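Local coordinates for protein TqaA (Penicillium aethiopicum, PDB 5DLK) that probably works as a nonribosomal peptide synthetase, the terminal condensation-like domain modelled here probably being the part that cyclises the peptide carried on a phosphopantetheine arm, at residues A31-L36 with V44-E49; K120-Q125 with K137-G142; L395-P400 with V408-F413. All coordinates share one frame; numbering follows the deposited sequence.

Contact 1 (A31-L36 with V44-E49)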
loop_
_atom_site.group_PDB
_atom_site.type_symbol
_atom_site.label_atom_id
_atom_site.label_comp_id
_atom_site.label_asym_id
_atom_site.label_seq_id
_atom_site.Cartn_x
_atom_site.Cartn_y
_atom_site.Cartn_z
ATOM N N ALA A 31 23.297 -19.384 -6.147
ATOM C CA ALA A 31 23.520 -20.243 -4.987
ATOM C C ALA A 31 22.387 -20.118 -3.974
ATOM O O ALA A 31 21.975 -21.103 -3.360
ATOM C CB ALA A 31 24.842 -19.917 -4.329
ATOM N N LEU A 32 21.889 -18.898 -3.788
ATOM C CA LEU A 32 20.767 -18.695 -2.882
ATOM C C LEU A 32 19.506 -19.397 -3.390
ATOM O O LEU A 32 18.769 -20.014 -2.616
ATOM C CB LEU A 32 20.502 -17.201 -2.697
ATOM C CG LEU A 32 19.305 -16.861 -1.822
ATOM C CD1 LEU A 32 19.507 -17.408 -0.413
ATOM C CD2 LEU A 32 19.077 -15.348 -1.818
ATOM N N HIS A 33 19.258 -19.295 -4.689
ATOM C CA HIS A 33 18.084 -19.926 -5.281
ATOM C C HIS A 33 18.154 -21.445 -5.131
ATOM O O HIS A 33 17.159 -22.091 -4.830
ATOM C CB HIS A 33 17.959 -19.544 -6.753
ATOM C CG HIS A 33 16.872 -20.279 -7.478
ATOM N ND1 HIS A 33 17.100 -21.452 -8.165
ATOM C CD2 HIS A 33 15.554 -20.006 -7.627
ATOM C CE1 HIS A 33 15.969 -21.870 -8.705
ATOM N NE2 HIS A 33 15.016 -21.007 -8.400
ATOM N N LYS A 34 19.346 -21.994 -5.336
ATOM C CA LYS A 34 19.575 -23.429 -5.217
ATOM C C LYS A 34 19.354 -23.866 -3.778
ATOM O O LYS A 34 18.791 -24.928 -3.511
ATOM C CB LYS A 34 20.992 -23.778 -5.683
ATOM C CG LYS A 34 21.271 -25.269 -5.814
ATOM C CD LYS A 34 22.594 -25.507 -6.544
ATOM C CE LYS A 34 22.923 -26.994 -6.656
ATOM N NZ LYS A 34 23.254 -27.604 -5.336
ATOM N N GLU A 35 19.788 -23.024 -2.847
ATOM C CA GLU A 35 19.606 -23.292 -1.427
ATOM C C GLU A 35 18.130 -23.321 -1.028
ATOM O O GLU A 35 17.712 -24.171 -0.242
ATOM C CB GLU A 35 20.355 -22.248 -0.593
ATOM C CG GLU A 35 20.266 -22.464 0.910
ATOM C CD GLU A 35 20.955 -23.739 1.378
ATOM O OE1 GLU A 35 21.697 -24.364 0.583
ATOM O OE2 GLU A 35 20.755 -24.117 2.553
ATOM N N LEU A 36 17.343 -22.396 -1.570
ATOM C CA LEU A 36 15.914 -22.351 -1.271
ATOM C C LEU A 36 15.183 -23.549 -1.873
ATOM O O LEU A 36 14.256 -24.083 -1.270
ATOM C CB LEU A 36 15.294 -21.047 -1.776
ATOM C CG LEU A 36 15.737 -19.807 -0.997
ATOM C CD1 LEU A 36 15.200 -18.548 -1.649
ATOM C CD2 LEU A 36 15.302 -19.896 0.466
ATOM N N VAL A 44 11.506 -26.771 -7.218
ATOM C CA VAL A 44 12.846 -27.124 -7.683
ATOM C C VAL A 44 13.041 -26.830 -9.159
ATOM O O VAL A 44 14.168 -26.666 -9.609
ATOM C CB VAL A 44 13.176 -28.612 -7.437
ATOM C CG1 VAL A 44 13.453 -28.867 -5.963
ATOM C CG2 VAL A 44 12.041 -29.481 -7.934
ATOM N N THR A 45 11.956 -26.754 -9.917
ATOM C CA THR A 45 12.079 -26.486 -11.342
ATOM C C THR A 45 12.062 -24.996 -11.698
ATOM O O THR A 45 12.199 -24.633 -12.866
ATOM C CB THR A 45 10.963 -27.182 -12.135
ATOM O OG1 THR A 45 9.692 -26.687 -11.709
ATOM C CG2 THR A 45 11.026 -28.701 -11.917
ATOM N N SER A 46 11.876 -24.131 -10.705
ATOM C CA SER A 46 11.898 -22.698 -10.979
ATOM C C SER A 46 13.315 -22.251 -11.321
ATOM O O SER A 46 14.292 -22.898 -10.933
ATOM C CB SER A 46 11.370 -21.890 -9.779
ATOM O OG SER A 46 12.248 -22.006 -8.669
ATOM N N THR A 47 13.416 -21.139 -12.044
ATOM C CA THR A 47 14.698 -20.502 -12.283
ATOM C C THR A 47 14.709 -19.120 -11.634
ATOM O O THR A 47 13.652 -18.542 -11.377
ATOM C CB THR A 47 14.989 -20.355 -13.771
ATOM O OG1 THR A 47 13.973 -19.551 -14.379
ATOM C CG2 THR A 47 15.004 -21.740 -14.436
ATOM N N LEU A 48 15.901 -18.601 -11.377
ATOM C CA LEU A 48 16.028 -17.259 -10.808
ATOM C C LEU A 48 16.230 -16.237 -11.917
ATOM O O LEU A 48 17.277 -16.214 -12.578
ATOM C CB LEU A 48 17.184 -17.200 -9.815
ATOM C CG LEU A 48 17.370 -15.860 -9.096
ATOM C CD1 LEU A 48 16.218 -15.613 -8.114
ATOM C CD2 LEU A 48 18.717 -15.820 -8.397
ATOM N N GLU A 49 15.222 -15.393 -12.126
ATOM C CA GLU A 49 15.246 -14.406 -13.194
ATOM C C GLU A 49 15.962 -13.111 -12.769
ATOM O O GLU A 49 16.629 -12.453 -13.584
ATOM C CB GLU A 49 13.819 -14.107 -13.645
ATOM C CG GLU A 49 13.706 -13.028 -14.687
ATOM C CD GLU A 49 12.265 -12.681 -15.003
ATOM O OE1 GLU A 49 11.985 -11.486 -15.246
ATOM O OE2 GLU A 49 11.411 -13.594 -15.003
#
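H33 of helix 29-38 reaches across to S46 and L48, where the chain enters strand 47-53, in a helix-loop-strand unit: the helix packs against an edge strand of a small three-stranded antiparallel sheet. The tight side is the imidazole. With CG anti to the backbone N (chi1 173°), the ring swings off the helix and lies along the incoming strand, so that the backbone N of L48 sits over one face toward its rim, 3.9 Å above the plane. The aliphatic start of L48 packs against the same ring, CB lying 3.9 Å from H33 CG. A histidine suits this place because it offers both a flat surface for the strand and a polar tip: H33 NE2 donates to S46 OG at 3.0 Å, the N-H···O angle being 151° and the acceptor tilted 17° from the ring plane. The serine hydroxyl is held twice, for S46 OG also bonds to the carbonyl oxygen of P43, and I42 of the same loop touches the imidazole. L48 is a fitting leucine, since beyond H33 it meets F21 of a loop and L112 of strand 108-115.

The solvent side is looser. K34 and E35 leave the helix on its outer surface, where E35 pairs with K39, while V44 and T45 are exposed in the turn. T47 alternates with L48 along the strand, turning its side chain away from the helix so that its hydroxyl finds N116. Back on the packed side, L48 CD2 settles beside the base of the histidine, 4.1 Å from H33 CB.

Contact 2 (K120-Q125 with K137-G142)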
loop_
_atom_site.group_PDB
_atom_site.type_symbol
_atom_site.label_atom_id
_atom_site.label_comp_id
_atom_site.label_asym_id
_atom_site.label_seq_id
_atom_site.Cartn_x
_atom_site.Cartn_y
_atom_site.Cartn_z
ATOM N N LYS A 120 0.314 -23.851 -8.972
ATOM C CA LYS A 120 -0.548 -24.944 -8.535
ATOM C C LYS A 120 -1.650 -24.389 -7.640
ATOM O O LYS A 120 -1.367 -23.761 -6.613
ATOM C CB LYS A 120 0.255 -26.013 -7.790
ATOM C CG LYS A 120 1.334 -26.705 -8.646
ATOM C CD LYS A 120 0.746 -27.219 -9.957
ATOM C CE LYS A 120 1.636 -28.271 -10.617
ATOM N NZ LYS A 120 2.946 -27.710 -11.038
ATOM N N VAL A 121 -2.901 -24.606 -8.032
ATOM C CA VAL A 121 -4.043 -24.103 -7.269
ATOM C C VAL A 121 -4.443 -25.065 -6.157
ATOM O O VAL A 121 -4.519 -26.269 -6.376
ATOM C CB VAL A 121 -5.247 -23.854 -8.195
ATOM C CG1 VAL A 121 -6.461 -23.411 -7.410
ATOM C CG2 VAL A 121 -4.874 -22.825 -9.269
ATOM N N ARG A 122 -4.669 -24.547 -4.954
ATOM C CA ARG A 122 -5.226 -25.362 -3.884
ATOM C C ARG A 122 -6.727 -25.472 -4.145
ATOM O O ARG A 122 -7.423 -24.469 -4.339
ATOM C CB ARG A 122 -4.924 -24.754 -2.510
ATOM C CG ARG A 122 -5.582 -25.455 -1.342
ATOM C CD ARG A 122 -5.167 -24.858 0.004
ATOM N NE ARG A 122 -5.688 -23.497 0.190
ATOM C CZ ARG A 122 -5.615 -22.822 1.334
ATOM N NH1 ARG A 122 -5.047 -23.378 2.397
ATOM N NH2 ARG A 122 -6.119 -21.592 1.415
ATOM N N GLU A 123 -7.238 -26.696 -4.191
ATOM C CA GLU A 123 -8.620 -26.888 -4.608
ATOM C C GLU A 123 -9.373 -27.695 -3.576
ATOM O O GLU A 123 -8.831 -28.646 -3.016
ATOM C CB GLU A 123 -8.697 -27.587 -5.970
ATOM C CG GLU A 123 -7.926 -26.883 -7.061
ATOM C CD GLU A 123 -8.642 -26.908 -8.391
ATOM O OE1 GLU A 123 -9.878 -27.090 -8.408
ATOM O OE2 GLU A 123 -7.962 -26.731 -9.421
ATOM N N VAL A 124 -10.609 -27.284 -3.319
ATOM C CA VAL A 124 -11.480 -27.983 -2.393
ATOM C C VAL A 124 -12.807 -28.293 -3.074
ATOM O O VAL A 124 -13.435 -27.409 -3.648
ATOM C CB VAL A 124 -11.758 -27.153 -1.118
ATOM C CG1 VAL A 124 -12.704 -27.897 -0.198
ATOM C CG2 VAL A 124 -10.456 -26.808 -0.394
ATOM N N GLN A 125 -13.231 -29.556 -3.023
ATOM C CA GLN A 125 -14.591 -29.903 -3.421
ATOM C C GLN A 125 -15.369 -30.138 -2.140
ATOM O O GLN A 125 -15.045 -31.044 -1.383
ATOM C CB GLN A 125 -14.621 -31.143 -4.337
ATOM C CG GLN A 125 -13.965 -30.930 -5.701
ATOM C CD GLN A 125 -12.439 -31.097 -5.678
ATOM O OE1 GLN A 125 -11.921 -32.124 -5.227
ATOM N NE2 GLN A 125 -11.716 -30.082 -6.167
ATOM N N LYS A 137 -12.757 -19.298 4.930
ATOM C CA LYS A 137 -12.517 -18.609 6.195
ATOM C C LYS A 137 -11.846 -19.541 7.193
ATOM O O LYS A 137 -10.946 -19.135 7.904
ATOM C CB LYS A 137 -13.825 -18.050 6.771
ATOM C CG LYS A 137 -13.653 -17.110 7.965
ATOM C CD LYS A 137 -12.731 -15.920 7.614
ATOM C CE LYS A 137 -13.132 -14.644 8.369
ATOM N NZ LYS A 137 -13.181 -14.841 9.847
ATOM N N ALA A 138 -12.253 -20.812 7.235
ATOM C CA ALA A 138 -11.609 -21.754 8.146
ATOM C C ALA A 138 -10.126 -21.973 7.823
ATOM O O ALA A 138 -9.316 -22.119 8.732
ATOM C CB ALA A 138 -12.353 -23.120 8.136
ATOM N N LEU A 139 -9.781 -22.039 6.538
ATOM C CA LEU A 139 -8.396 -22.253 6.144
ATOM C C LEU A 139 -7.578 -20.985 6.446
ATOM O O LEU A 139 -6.431 -21.063 6.890
ATOM C CB LEU A 139 -8.297 -22.607 4.651
ATOM C CG LEU A 139 -8.857 -23.990 4.282
ATOM C CD1 LEU A 139 -8.859 -24.092 2.767
ATOM C CD2 LEU A 139 -7.998 -25.070 4.916
ATOM N N TRP A 140 -8.198 -19.835 6.212
ATOM C CA TRP A 140 -7.569 -18.527 6.494
ATOM C C TRP A 140 -7.197 -18.387 7.972
ATOM O O TRP A 140 -6.027 -18.209 8.316
ATOM C CB TRP A 140 -8.522 -17.412 6.083
ATOM C CG TRP A 140 -8.035 -15.995 6.345
ATOM C CD1 TRP A 140 -8.489 -15.139 7.311
ATOM C CD2 TRP A 140 -7.030 -15.273 5.607
ATOM N NE1 TRP A 140 -7.835 -13.923 7.213
ATOM C CE2 TRP A 140 -6.929 -13.984 6.187
ATOM C CE3 TRP A 140 -6.218 -15.585 4.510
ATOM C CZ2 TRP A 140 -6.042 -13.008 5.704
ATOM C CZ3 TRP A 140 -5.327 -14.616 4.036
ATOM C CH2 TRP A 140 -5.254 -13.343 4.633
ATOM N N ASP A 141 -8.194 -18.488 8.846
ATOM C CA ASP A 141 -7.980 -18.390 10.289
ATOM C C ASP A 141 -7.234 -19.554 10.912
ATOM O O ASP A 141 -6.597 -19.404 11.949
ATOM C CB ASP A 141 -9.320 -18.232 11.008
ATOM C CG ASP A 141 -9.935 -16.865 10.790
ATOM O OD1 ASP A 141 -9.173 -15.894 10.574
ATOM O OD2 ASP A 141 -11.173 -16.756 10.842
ATOM N N GLY A 142 -7.326 -20.730 10.298
ATOM C CA GLY A 142 -6.761 -21.911 10.908
ATOM C C GLY A 142 -5.313 -22.135 10.541
ATOM O O GLY A 142 -4.582 -22.786 11.284
#
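L139 rests on the face of the R122 guanidinium between the strand and the helix of a beta-alpha-beta crossover, in which strand 122-125, helix 132-144 and the parallel strand 158-163 follow one another in the condensation domain. The nearest CA atoms, those of V124 and L139, are 10.7 Å apart, so long side chains must bridge the gap.

The arginine does most of this. Its CB points toward the helix, and CG and CD carry on nearly straight, with CG anti to the backbone N (chi1 174°) and chi2 at 176°; these methylenes are the spacer, and the side chain also touches Q175 of strand 169-177. The chain then turns about the CG-CD bond (chi3 68°), bringing NE to the hydroxyl of T160, to which it hydrogen-bonds. CZ comes beneath the leucine: L139 CD1 lies 3.7 Å above the guanidinium plane, over its centre, and 3.8 Å from R122 CZ. Both terminal nitrogens approach the helix, R122 NH1 and NH2 each being 4.0 Å from L139 CB. NH2 ends in a salt bridge to D144, further along the helix. Thus NE and NH2 serve the polar partners while one face accepts a methyl group, a division of labour for which arginine is well suited. With R122 cut back to an alanine, D144 would probably lose its cation, T160 its donor, and a gap would be likely to open beneath the leucine methyl.

V124, on the same side of the strand as R122, adds a looser apolar touch to L139 and also meets V135. Along the helix, one turn apart, K137 and D141 form a salt bridge, K137 NZ bonding to the syn lone pair of D141 OD2 at 2.9 Å.

Contact 3 (L395-P400 with V408-F413)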
loop_
_atom_site.group_PDB
_atom_site.type_symbol
_atom_site.label_atom_id
_atom_site.label_comp_id
_atom_site.label_asym_id
_atom_site.label_seq_id
_atom_site.Cartn_x
_atom_site.Cartn_y
_atom_site.Cartn_z
ATOM N N LEU A 395 -12.499 2.082 -4.454
ATOM C CA LEU A 395 -13.010 1.557 -3.195
ATOM C C LEU A 395 -13.921 0.354 -3.453
ATOM O O LEU A 395 -14.341 -0.310 -2.508
ATOM C CB LEU A 395 -13.770 2.642 -2.424
ATOM C CG LEU A 395 -12.960 3.897 -2.059
ATOM C CD1 LEU A 395 -13.829 4.931 -1.345
ATOM C CD2 LEU A 395 -11.770 3.539 -1.196
ATOM N N SER A 396 -14.213 0.101 -4.731
ATOM C CA SER A 396 -15.045 -1.032 -5.174
ATOM C C SER A 396 -14.334 -1.786 -6.289
ATOM O O SER A 396 -13.574 -1.194 -7.038
ATOM C CB SER A 396 -16.409 -0.554 -5.685
ATOM O OG SER A 396 -17.051 0.299 -4.757
ATOM N N PHE A 397 -14.597 -3.086 -6.419
ATOM C CA PHE A 397 -13.834 -3.924 -7.343
ATOM C C PHE A 397 -14.718 -4.896 -8.114
ATOM O O PHE A 397 -15.789 -5.285 -7.635
ATOM C CB PHE A 397 -12.757 -4.693 -6.571
ATOM C CG PHE A 397 -11.962 -3.812 -5.671
ATOM C CD1 PHE A 397 -12.390 -3.562 -4.368
ATOM C CD2 PHE A 397 -10.833 -3.162 -6.150
ATOM C CE1 PHE A 397 -11.678 -2.684 -3.546
ATOM C CE2 PHE A 397 -10.118 -2.296 -5.338
ATOM C CZ PHE A 397 -10.539 -2.059 -4.038
ATOM N N SER A 398 -14.268 -5.287 -9.303
ATOM C CA SER A 398 -15.039 -6.233 -10.107
ATOM C C SER A 398 -14.178 -7.176 -10.944
ATOM O O SER A 398 -13.036 -6.875 -11.302
ATOM C CB SER A 398 -16.010 -5.479 -11.018
ATOM O OG SER A 398 -15.315 -4.707 -11.973
ATOM N N LEU A 399 -14.746 -8.341 -11.240
ATOM C CA LEU A 399 -14.075 -9.358 -12.037
ATOM C C LEU A 399 -15.069 -9.811 -13.091
ATOM O O LEU A 399 -15.778 -10.797 -12.895
ATOM C CB LEU A 399 -13.624 -10.535 -11.166
ATOM C CG LEU A 399 -12.604 -11.517 -11.735
ATOM C CD1 LEU A 399 -11.214 -10.907 -11.689
ATOM C CD2 LEU A 399 -12.644 -12.837 -10.983
ATOM N N PRO A 400 -15.150 -9.062 -14.198
ATOM C CA PRO A 400 -16.198 -9.255 -15.205
ATOM C C PRO A 400 -15.974 -10.486 -16.093
ATOM O O PRO A 400 -15.721 -10.348 -17.294
ATOM C CB PRO A 400 -16.125 -7.959 -16.024
ATOM C CG PRO A 400 -14.690 -7.535 -15.915
ATOM C CD PRO A 400 -14.255 -7.938 -14.532
ATOM N N VAL A 408 -20.543 -12.534 -10.287
ATOM C CA VAL A 408 -19.287 -12.542 -9.548
ATOM C C VAL A 408 -19.315 -11.465 -8.462
ATOM O O VAL A 408 -19.556 -10.297 -8.754
ATOM C CB VAL A 408 -18.078 -12.315 -10.481
ATOM C CG1 VAL A 408 -16.793 -12.358 -9.686
ATOM C CG2 VAL A 408 -18.051 -13.360 -11.599
ATOM N N GLN A 409 -19.078 -11.870 -7.215
ATOM C CA GLN A 409 -19.126 -10.950 -6.079
ATOM C C GLN A 409 -17.787 -10.882 -5.347
ATOM O O GLN A 409 -17.139 -11.906 -5.116
ATOM C CB GLN A 409 -20.234 -11.366 -5.108
ATOM C CG GLN A 409 -21.644 -11.032 -5.596
ATOM C CD GLN A 409 -21.927 -9.537 -5.565
ATOM O OE1 GLN A 409 -22.085 -8.899 -6.608
ATOM N NE2 GLN A 409 -21.997 -8.971 -4.361
ATOM N N TYR A 410 -17.393 -9.669 -4.968
ATOM C CA TYR A 410 -16.118 -9.421 -4.296
ATOM C C TYR A 410 -16.241 -9.403 -2.780
ATOM O O TYR A 410 -17.214 -8.896 -2.239
ATOM C CB TYR A 410 -15.541 -8.077 -4.763
ATOM C CG TYR A 410 -14.372 -7.553 -3.947
ATOM C CD1 TYR A 410 -13.069 -7.873 -4.297
ATOM C CD2 TYR A 410 -14.571 -6.711 -2.847
ATOM C CE1 TYR A 410 -11.989 -7.383 -3.579
ATOM C CE2 TYR A 410 -13.486 -6.220 -2.113
ATOM C CZ TYR A 410 -12.202 -6.561 -2.492
ATOM O OH TYR A 410 -11.117 -6.102 -1.788
ATOM N N SER A 411 -15.235 -9.945 -2.104
ATOM C CA SER A 411 -15.072 -9.759 -0.669
ATOM C C SER A 411 -13.604 -10.021 -0.333
ATOM O O SER A 411 -12.847 -10.439 -1.197
ATOM C CB SER A 411 -16.004 -10.685 0.126
ATOM O OG SER A 411 -15.643 -12.037 -0.042
ATOM N N LYS A 412 -13.188 -9.789 0.909
ATOM C CA LYS A 412 -11.780 -10.032 1.228
ATOM C C LYS A 412 -11.561 -10.369 2.683
ATOM O O LYS A 412 -12.408 -10.077 3.543
ATOM C CB LYS A 412 -10.926 -8.808 0.840
ATOM C CG LYS A 412 -11.222 -7.572 1.692
ATOM C CD LYS A 412 -10.269 -6.434 1.378
ATOM C CE LYS A 412 -10.680 -5.163 2.135
ATOM N NZ LYS A 412 -10.786 -5.443 3.574
ATOM N N PHE A 413 -10.438 -11.027 2.948
ATOM C CA PHE A 413 -9.909 -11.164 4.289
ATOM C C PHE A 413 -8.631 -10.310 4.301
ATOM O O PHE A 413 -7.946 -10.220 3.281
ATOM C CB PHE A 413 -9.545 -12.597 4.656
ATOM C CG PHE A 413 -10.619 -13.623 4.380
ATOM C CD1 PHE A 413 -11.955 -13.363 4.631
ATOM C CD2 PHE A 413 -10.263 -14.871 3.870
ATOM C CE1 PHE A 413 -12.928 -14.346 4.383
ATOM C CE2 PHE A 413 -11.228 -15.845 3.614
ATOM C CZ PHE A 413 -12.552 -15.577 3.871
HETATM O O HOH W 1 -17.502 -8.569 -10.137
#
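F397 lies beside Y410 where the loop leading out of strand 386-390 runs back, antiparallel, along strand 407-415, an outermost strand of a five-stranded mixed sheet in the condensation-domain fold. The aromatic contact dominates. The two side chains point the same way, with centroids 4.9 Å apart and planes at 39°, an oblique pairing. F397 CB makes a CH-pi contact over the tyrosine face, 4.1 Å from the ring centroid, while F397 CD1 comes to 3.5 Å from Y410 CZ. Large flat residues suit both places: Y410 also meets W72 edge-to-face, and F397 rests on F190 of helix 186-197. The F397 side chain is about 7 Å from G183, which binds phosphopantetheine though none is bound here, so the pair probably lies near the path of that arm.

Apolar packing follows two residues along, where L399 CB touches V408 CG1 at 3.9 Å; L399 is buried against F190 and F193, so a branched aliphatic chain fits.

The polar link is indirect. With the CA atoms of L399 and V408 6.6 Å apart, a water bridges the backbones: it accepts from L399 N at 3.0 Å and donates to V408 O, also at 3.0 Å.

How the contacts relate
The three contacts follow one another along the chain without overlap. Contact 1 stands apart, on the small antiparallel sheet, its centre about 27 Å from that of contact 2 and about 34 Å from that of contact 3. Contacts 2 and 3 are closer, with centres about 18 Å apart, and share the five-stranded mixed sheet: strands 122-125 and 407-415 are its two outermost strands. They also touch directly, W140 CE2 of helix 132-144 lying 3.3 Å from F413 CB. Parts far apart in sequence therefore build one sheet and the helix packed on it, with a late strand joined to an early sheet and its neighbouring loop approaching the cofactor site, whereas contacts 1 and 2 lie away from it.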